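Local coordinates for probable FAD-dependent oxidoreductase PA4991 (Pseudomonas aeruginosa PAO1, PDB 5EZ7), which binds one FAD per monomer and probably works as an oxidoreductase of the DAO family, although its physiological substrate remains unknown, at residues V232-A237 with I303-A308; A286-E291 with W310-V315. All blocks are in the same frame, centred on the assembly; numbering follows the deposited sequence.

Contact 1: V232-A237 with I303-A308; sequences VMVKAA and IDLGQA
With chi1 of V234 at -160°, CG1 stands anti to the backbone N and CG2 anti to the carbonyl carbon; the first branch is thereby set against the loop 303-308, where V234 CG1 meets A308 CB at 3.6 Å. On the loop, L305 needs its own torsions to take part, because its CB does not point at the strand. With chi1 at -61°, and CD1 continuing the chain extended, it is the other branch that is turned to the valine: L305 CD2 comes to 4.2 Å from V234 CG1. One methyl of the valine is thus shared by two apolar partners. The methyl of A308 is shared as well, since A236 CB lies 3.9 Å from A308 CB, and V234 and A236, two residues apart on the strand, both turn their CB atoms toward the loop.

The segments join the end of strand 224-236 to the connection from helix 285-299 into strand 309-320; strands 224-236 and 309-320 are antiparallel neighbours in the large mixed sheet. Just before strand 309-320 begins, the chain makes a type I beta turn from L305 to A308, closed by A308 N to L305 O at 3.0 Å. An Asx turn leads into it: G306 N donates to D304 OD1 at 2.9 Å, reaching the oxygen from above the carboxylate plane.

Between the backbones the link is slighter. A308 CA approaches K235 O at 3.2 Å in a CA-H...O contact, bent to 128° at the hydrogen, whereas regular pairing of the two strands takes over at K235 with Q309. The CB of K235 points away from the loop, and its ammonium forms a salt bridge with D264. From helix 285-299, L296 touches both V234 and L305.

Contact 2: A286-E291 with W310-V315; sequences AAQIAE and WATLRV
This is a helix-on-sheet packing contact near the protein surface, in which helix 285-299 lies across strand 309-320, an outermost strand of the large mixed sheet within this chain. I289 supplies most of the helix's share. With chi1 at -77°, its CG2 stands anti to the backbone N and reaches the tryptophan, while CG1 heads toward the threonine. I289 CG2 sits 4.0 Å from W310 CB and 3.7 Å above the indole plane, displaced toward the rim of the ring. On the T312 side, I289 CG1 meets T312 CG2 at 3.7 Å, and I289 CD1 touches both T312 CG2 and W310 CB, 4.0 Å from each.

The axes of segments 286-291 and 310-315 approach to 8.5 Å at an angle of 118°, so the helix crosses the strand steeply instead of following it. W310 and T312, two residues apart, present the same side of the sheet to this helix.

Q288 adds its CG against T312 CG2 at 4.3 Å. Its amide is held elsewhere, by the carbonyls of I275 and H230 and by R283, while T312 OG1 bonds to H230 NE2. One turn along the helix, R293 makes a cation-pi contact with the W310 indole.

How the contacts relate
Contact 1 uses strand 224-236 and contact 2 its antiparallel neighbour 309-320, and the contacts meet through these strands: M233 N lies 2.8 Å from A311 O, a probable hydrogen bond, and V234 CG2 packs on W310 CZ3. Contact 1 is the more buried, formed where a turn enters the second strand, and combines small methyl contacts with a backbone CH...O approach. Contact 2 lies nearer the surface and relies on one branched side chain of a helix laid on the sheet, with polar groups tied up around it. Farther along strand 309-320, V315 touches the FAD.

Contact 1: V232-A237 with I303-A308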
ATOM      1  N   VAL A 232       8.782 -13.812  -3.653  1.00 25.31           N
ATOM      2  CA  VAL A 232       8.724 -14.967  -4.527  1.00 25.44           C
ATOM      3  C   VAL A 232       7.274 -15.194  -4.915  1.00 25.34           C
ATOM      4  O   VAL A 232       6.384 -15.031  -4.108  1.00 24.59           O
ATOM      5  CB  VAL A 232       9.292 -16.230  -3.840  1.00 26.44           C
ATOM      6  CG1 VAL A 232       9.294 -17.412  -4.812  1.00 27.21           C
ATOM      7  CG2 VAL A 232      10.710 -15.985  -3.392  1.00 26.96           C
ATOM      8  N   MET A 233       7.032 -15.558  -6.168  1.00 26.43           N
ATOM      9  CA  MET A 233       5.670 -15.878  -6.635  1.00 26.68           C
ATOM     10  C   MET A 233       5.688 -17.313  -7.200  1.00 27.11           C
ATOM     11  O   MET A 233       6.584 -17.650  -7.992  1.00 26.61           O
ATOM     12  CB  MET A 233       5.213 -14.911  -7.735  1.00 27.85           C
ATOM     13  CG  MET A 233       4.988 -13.469  -7.308  1.00 28.91           C
ATOM     14  SD  MET A 233       4.654 -12.295  -8.662  1.00 31.12           S
ATOM     15  CE  MET A 233       6.249 -12.138  -9.401  1.00 30.94           C
ATOM     16  N   VAL A 234       4.711 -18.139  -6.793  1.00 26.95           N
ATOM     17  CA  VAL A 234       4.485 -19.461  -7.397  1.00 27.79           C
ATOM     18  C   VAL A 234       3.106 -19.487  -8.036  1.00 27.44           C
ATOM     19  O   VAL A 234       2.118 -19.157  -7.382  1.00 26.68           O
ATOM     20  CB  VAL A 234       4.456 -20.604  -6.366  1.00 28.47           C
ATOM     21  CG1 VAL A 234       4.711 -21.935  -7.051  1.00 29.84           C
ATOM     22  CG2 VAL A 234       5.449 -20.360  -5.285  1.00 29.03           C
ATOM     23  N   LYS A 235       3.046 -19.931  -9.287  1.00 28.06           N
ATOM     24  CA  LYS A 235       1.792 -20.071 -10.004  1.00 29.14           C
ATOM     25  C   LYS A 235       1.489 -21.543 -10.413  1.00 29.09           C
ATOM     26  O   LYS A 235       2.276 -22.186 -11.050  1.00 29.11           O
ATOM     27  CB  LYS A 235       1.831 -19.179 -11.241  1.00 30.25           C
ATOM     28  CG  LYS A 235       0.532 -19.253 -12.038  1.00 32.41           C
ATOM     29  CD  LYS A 235       0.378 -18.116 -13.058  1.00 33.76           C
ATOM     30  CE  LYS A 235      -0.924 -18.370 -13.829  1.00 36.23           C
ATOM     31  NZ  LYS A 235      -1.128 -17.495 -15.003  1.00 37.49           N
ATOM     32  N   ALA A 236       0.328 -22.042 -10.050  1.00 29.77           N
ATOM     33  CA  ALA A 236      -0.079 -23.376 -10.399  1.00 31.30           C
ATOM     34  C   ALA A 236      -1.578 -23.531 -10.301  1.00 32.91           C
ATOM     35  O   ALA A 236      -2.255 -22.791  -9.630  1.00 35.07           O
ATOM     36  CB  ALA A 236       0.600 -24.353  -9.466  1.00 31.29           C
ATOM     37  N   ALA A 237      -2.089 -24.504 -10.995  1.00 35.03           N
ATOM     38  CA  ALA A 237      -3.466 -24.937 -10.878  1.00 37.11           C
ATOM     39  C   ALA A 237      -3.793 -25.598  -9.525  1.00 37.62           C
ATOM     40  O   ALA A 237      -4.946 -25.618  -9.112  1.00 38.87           O
ATOM     41  CB  ALA A 237      -3.747 -25.964 -12.004  1.00 38.67           C
ATOM     42  N   ILE A 303       0.649 -30.199  -1.364  1.00 34.56           N
ATOM     43  CA  ILE A 303       0.418 -29.435  -2.597  1.00 34.04           C
ATOM     44  C   ILE A 303       1.551 -29.648  -3.624  1.00 33.78           C
ATOM     45  O   ILE A 303       2.656 -29.128  -3.447  1.00 32.04           O
ATOM     46  CB  ILE A 303       0.314 -27.911  -2.279  1.00 33.29           C
ATOM     47  CG1 ILE A 303      -0.779 -27.602  -1.237  1.00 33.64           C
ATOM     48  CG2 ILE A 303      -0.001 -27.099  -3.542  1.00 33.23           C
ATOM     49  CD1 ILE A 303      -2.199 -27.951  -1.637  1.00 34.59           C
ATOM     50  N   ASP A 304       1.258 -30.412  -4.692  1.00 35.22           N
ATOM     51  CA  ASP A 304       2.233 -30.718  -5.781  1.00 35.38           C
ATOM     52  C   ASP A 304       2.572 -29.459  -6.602  1.00 34.42           C
ATOM     53  O   ASP A 304       1.735 -28.944  -7.338  1.00 34.27           O
ATOM     54  CB  ASP A 304       1.707 -31.819  -6.724  1.00 36.29           C
ATOM     55  CG  ASP A 304       2.810 -32.424  -7.659  1.00 37.15           C
ATOM     56  OD1 ASP A 304       3.943 -31.893  -7.773  1.00 36.46           O
ATOM     57  OD2 ASP A 304       2.534 -33.469  -8.296  1.00 38.11           O
ATOM     58  N   LEU A 305       3.812 -29.011  -6.463  1.00 33.69           N
ATOM     59  CA  LEU A 305       4.330 -27.867  -7.182  1.00 33.51           C
ATOM     60  C   LEU A 305       5.156 -28.244  -8.431  1.00 34.03           C
ATOM     61  O   LEU A 305       5.710 -27.369  -9.087  1.00 32.62           O
ATOM     62  CB  LEU A 305       5.149 -26.984  -6.213  1.00 32.47           C
ATOM     63  CG  LEU A 305       4.314 -26.420  -5.024  1.00 32.26           C
ATOM     64  CD1 LEU A 305       5.193 -25.642  -4.055  1.00 31.54           C
ATOM     65  CD2 LEU A 305       3.129 -25.540  -5.455  1.00 31.58           C
ATOM     66  N   GLY A 306       5.207 -29.520  -8.795  1.00 35.74           N
ATOM     67  CA  GLY A 306       5.948 -29.940  -9.997  1.00 37.40           C
ATOM     68  C   GLY A 306       5.604 -29.221 -11.313  1.00 38.74           C
ATOM     69  O   GLY A 306       6.442 -29.102 -12.211  1.00 39.51           O
ATOM     70  N   GLN A 307       4.380 -28.743 -11.438  1.00 39.37           N
ATOM     71  CA  GLN A 307       3.959 -28.071 -12.650  1.00 41.71           C
ATOM     72  C   GLN A 307       3.898 -26.552 -12.508  1.00 38.55           C
ATOM     73  O   GLN A 307       3.411 -25.874 -13.396  1.00 39.08           O
ATOM     74  CB  GLN A 307       2.594 -28.627 -13.033  1.00 45.09           C
ATOM     75  CG  GLN A 307       2.675 -30.127 -13.223  1.00 49.41           C
ATOM     76  CD  GLN A 307       2.440 -30.481 -14.651  1.00 53.96           C
ATOM     77  OE1 GLN A 307       3.251 -30.148 -15.532  1.00 55.21           O
ATOM     78  NE2 GLN A 307       1.290 -31.109 -14.914  1.00 57.61           N
ATOM     79  N   ALA A 308       4.429 -26.031 -11.409  1.00 35.96           N
ATOM     80  CA  ALA A 308       4.276 -24.652 -11.059  1.00 33.55           C
ATOM     81  C   ALA A 308       5.228 -23.796 -11.854  1.00 33.47           C
ATOM     82  O   ALA A 308       6.304 -24.239 -12.240  1.00 33.71           O
ATOM     83  CB  ALA A 308       4.521 -24.456  -9.590  1.00 32.27           C
TER

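Contact 2: A286-E291 with W310-V315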
ATOM      1  N   ALA A 286      17.448 -17.681  -8.886  1.00 35.70           N
ATOM      2  CA  ALA A 286      17.457 -19.127  -8.812  1.00 35.81           C
ATOM      3  C   ALA A 286      17.689 -19.659  -7.404  1.00 34.86           C
ATOM      4  O   ALA A 286      17.002 -20.564  -6.979  1.00 34.86           O
ATOM      5  CB  ALA A 286      18.494 -19.702  -9.774  1.00 37.56           C
ATOM      6  N   ALA A 287      18.680 -19.121  -6.709  1.00 34.75           N
ATOM      7  CA  ALA A 287      18.881 -19.421  -5.289  1.00 34.53           C
ATOM      8  C   ALA A 287      17.636 -19.073  -4.446  1.00 33.70           C
ATOM      9  O   ALA A 287      17.240 -19.841  -3.573  1.00 33.29           O
ATOM     10  CB  ALA A 287      20.113 -18.687  -4.765  1.00 35.03           C
ATOM     11  N   GLN A 288      17.001 -17.934  -4.737  1.00 33.26           N
ATOM     12  CA  GLN A 288      15.786 -17.539  -3.996  1.00 32.89           C
ATOM     13  C   GLN A 288      14.589 -18.440  -4.283  1.00 32.34           C
ATOM     14  O   GLN A 288      13.863 -18.818  -3.359  1.00 31.91           O
ATOM     15  CB  GLN A 288      15.438 -16.064  -4.238  1.00 32.05           C
ATOM     16  CG  GLN A 288      14.214 -15.568  -3.479  1.00 31.41           C
ATOM     17  CD  GLN A 288      14.403 -15.487  -1.971  1.00 31.77           C
ATOM     18  OE1 GLN A 288      15.222 -16.194  -1.372  1.00 32.60           O
ATOM     19  NE2 GLN A 288      13.640 -14.613  -1.351  1.00 31.45           N
ATOM     20  N   ILE A 289      14.405 -18.788  -5.557  1.00 33.01           N
ATOM     21  CA  ILE A 289      13.428 -19.799  -5.956  1.00 32.59           C
ATOM     22  C   ILE A 289      13.724 -21.126  -5.300  1.00 32.78           C
ATOM     23  O   ILE A 289      12.847 -21.711  -4.717  1.00 32.57           O
ATOM     24  CB  ILE A 289      13.349 -19.936  -7.487  1.00 33.48           C
ATOM     25  CG1 ILE A 289      12.541 -18.735  -8.033  1.00 33.12           C
ATOM     26  CG2 ILE A 289      12.722 -21.268  -7.936  1.00 33.28           C
ATOM     27  CD1 ILE A 289      12.821 -18.443  -9.509  1.00 33.94           C
ATOM     28  N   ALA A 290      14.961 -21.581  -5.370  1.00 33.99           N
ATOM     29  CA  ALA A 290      15.314 -22.877  -4.797  1.00 35.35           C
ATOM     30  C   ALA A 290      15.038 -22.925  -3.287  1.00 35.79           C
ATOM     31  O   ALA A 290      14.544 -23.935  -2.791  1.00 36.17           O
ATOM     32  CB  ALA A 290      16.760 -23.232  -5.095  1.00 36.37           C
ATOM     33  N   GLU A 291      15.332 -21.828  -2.587  1.00 36.03           N
ATOM     34  CA  GLU A 291      15.030 -21.681  -1.146  1.00 37.02           C
ATOM     35  C   GLU A 291      13.505 -21.769  -0.870  1.00 34.96           C
ATOM     36  O   GLU A 291      13.024 -22.498   0.024  1.00 35.28           O
ATOM     37  CB  GLU A 291      15.591 -20.344  -0.641  1.00 37.97           C
ATOM     38  CG  GLU A 291      15.388 -20.053   0.834  1.00 40.02           C
ATOM     39  CD  GLU A 291      16.104 -21.046   1.762  1.00 44.01           C
ATOM     40  OE1 GLU A 291      17.189 -21.563   1.419  1.00 45.95           O
ATOM     41  OE2 GLU A 291      15.573 -21.340   2.852  1.00 47.21           O
ATOM     42  N   TRP A 310       7.474 -20.219 -11.467  1.00 30.02           N
ATOM     43  CA  TRP A 310       8.166 -19.538 -10.393  1.00 29.35           C
ATOM     44  C   TRP A 310       8.793 -18.260 -10.909  1.00 29.44           C
ATOM     45  O   TRP A 310       9.434 -18.248 -11.956  1.00 30.45           O
ATOM     46  CB  TRP A 310       9.309 -20.383  -9.864  1.00 29.93           C
ATOM     47  CG  TRP A 310       8.895 -21.675  -9.307  1.00 30.50           C
ATOM     48  CD1 TRP A 310       8.695 -22.853 -10.006  1.00 31.65           C
ATOM     49  CD2 TRP A 310       8.654 -21.982  -7.931  1.00 30.00           C
ATOM     50  NE1 TRP A 310       8.340 -23.850  -9.138  1.00 31.80           N
ATOM     51  CE2 TRP A 310       8.298 -23.342  -7.863  1.00 30.93           C
ATOM     52  CE3 TRP A 310       8.701 -21.235  -6.743  1.00 29.90           C
ATOM     53  CZ2 TRP A 310       7.976 -23.964  -6.665  1.00 31.25           C
ATOM     54  CZ3 TRP A 310       8.386 -21.854  -5.555  1.00 29.86           C
ATOM     55  CH2 TRP A 310       8.028 -23.206  -5.523  1.00 30.82           C
ATOM     56  N   ALA A 311       8.633 -17.190 -10.147  1.00 28.71           N
ATOM     57  CA  ALA A 311       9.296 -15.924 -10.433  1.00 28.31           C
ATOM     58  C   ALA A 311       9.624 -15.218  -9.122  1.00 27.40           C
ATOM     59  O   ALA A 311       9.135 -15.597  -8.063  1.00 28.63           O
ATOM     60  CB  ALA A 311       8.373 -15.065 -11.288  1.00 27.80           C
ATOM     61  N   THR A 312      10.450 -14.191  -9.173  1.00 27.53           N
ATOM     62  CA  THR A 312      10.688 -13.373  -8.004  1.00 27.26           C
ATOM     63  C   THR A 312      10.532 -11.913  -8.361  1.00 27.95           C
ATOM     64  O   THR A 312      10.472 -11.542  -9.545  1.00 28.13           O
ATOM     65  CB  THR A 312      12.048 -13.620  -7.378  1.00 27.96           C
ATOM     66  OG1 THR A 312      13.040 -12.890  -8.099  1.00 28.68           O
ATOM     67  CG2 THR A 312      12.353 -15.123  -7.338  1.00 28.46           C
ATOM     68  N   LEU A 313      10.443 -11.092  -7.322  1.00 27.80           N
ATOM     69  CA  LEU A 313      10.249  -9.681  -7.483  1.00 28.15           C
ATOM     70  C   LEU A 313      11.073  -8.912  -6.452  1.00 28.65           C
ATOM     71  O   LEU A 313      10.954  -9.167  -5.249  1.00 27.39           O
ATOM     72  CB  LEU A 313       8.786  -9.424  -7.256  1.00 29.19           C
ATOM     73  CG  LEU A 313       8.335  -7.974  -7.288  1.00 30.38           C
ATOM     74  CD1 LEU A 313       8.400  -7.454  -8.722  1.00 31.73           C
ATOM     75  CD2 LEU A 313       6.936  -7.906  -6.756  1.00 30.93           C
ATOM     76  N   ARG A 314      11.905  -7.977  -6.931  1.00 30.33           N
ATOM     77  CA  ARG A 314      12.721  -7.107  -6.088  1.00 30.84           C
ATOM     78  C   ARG A 314      11.983  -5.789  -5.996  1.00 31.11           C
ATOM     79  O   ARG A 314      11.546  -5.263  -7.010  1.00 32.54           O
ATOM     80  CB  ARG A 314      14.114  -6.922  -6.675  1.00 32.44           C
ATOM     81  CG  ARG A 314      14.708  -8.219  -7.208  1.00 34.27           C
ATOM     82  CD  ARG A 314      16.214  -8.155  -7.486  1.00 35.79           C
ATOM     83  NE  ARG A 314      16.837  -8.388  -6.222  1.00 37.58           N
ATOM     84  CZ  ARG A 314      17.584  -9.422  -5.836  1.00 37.98           C
ATOM     85  NH1 ARG A 314      17.981 -10.378  -6.656  1.00 38.54           N
ATOM     86  NH2 ARG A 314      17.987  -9.444  -4.569  1.00 38.24           N
ATOM     87  N   VAL A 315      11.779  -5.281  -4.789  1.00 30.26           N
ATOM     88  CA  VAL A 315      11.152  -3.974  -4.605  1.00 30.12           C
ATOM     89  C   VAL A 315      11.605  -3.373  -3.293  1.00 30.12           C
ATOM     90  O   VAL A 315      11.797  -4.072  -2.291  1.00 30.70           O
ATOM     91  CB  VAL A 315       9.609  -4.047  -4.686  1.00 29.93           C
ATOM     92  CG1 VAL A 315       9.033  -5.065  -3.733  1.00 30.08           C
ATOM     93  CG2 VAL A 315       8.947  -2.701  -4.436  1.00 30.15           C
TER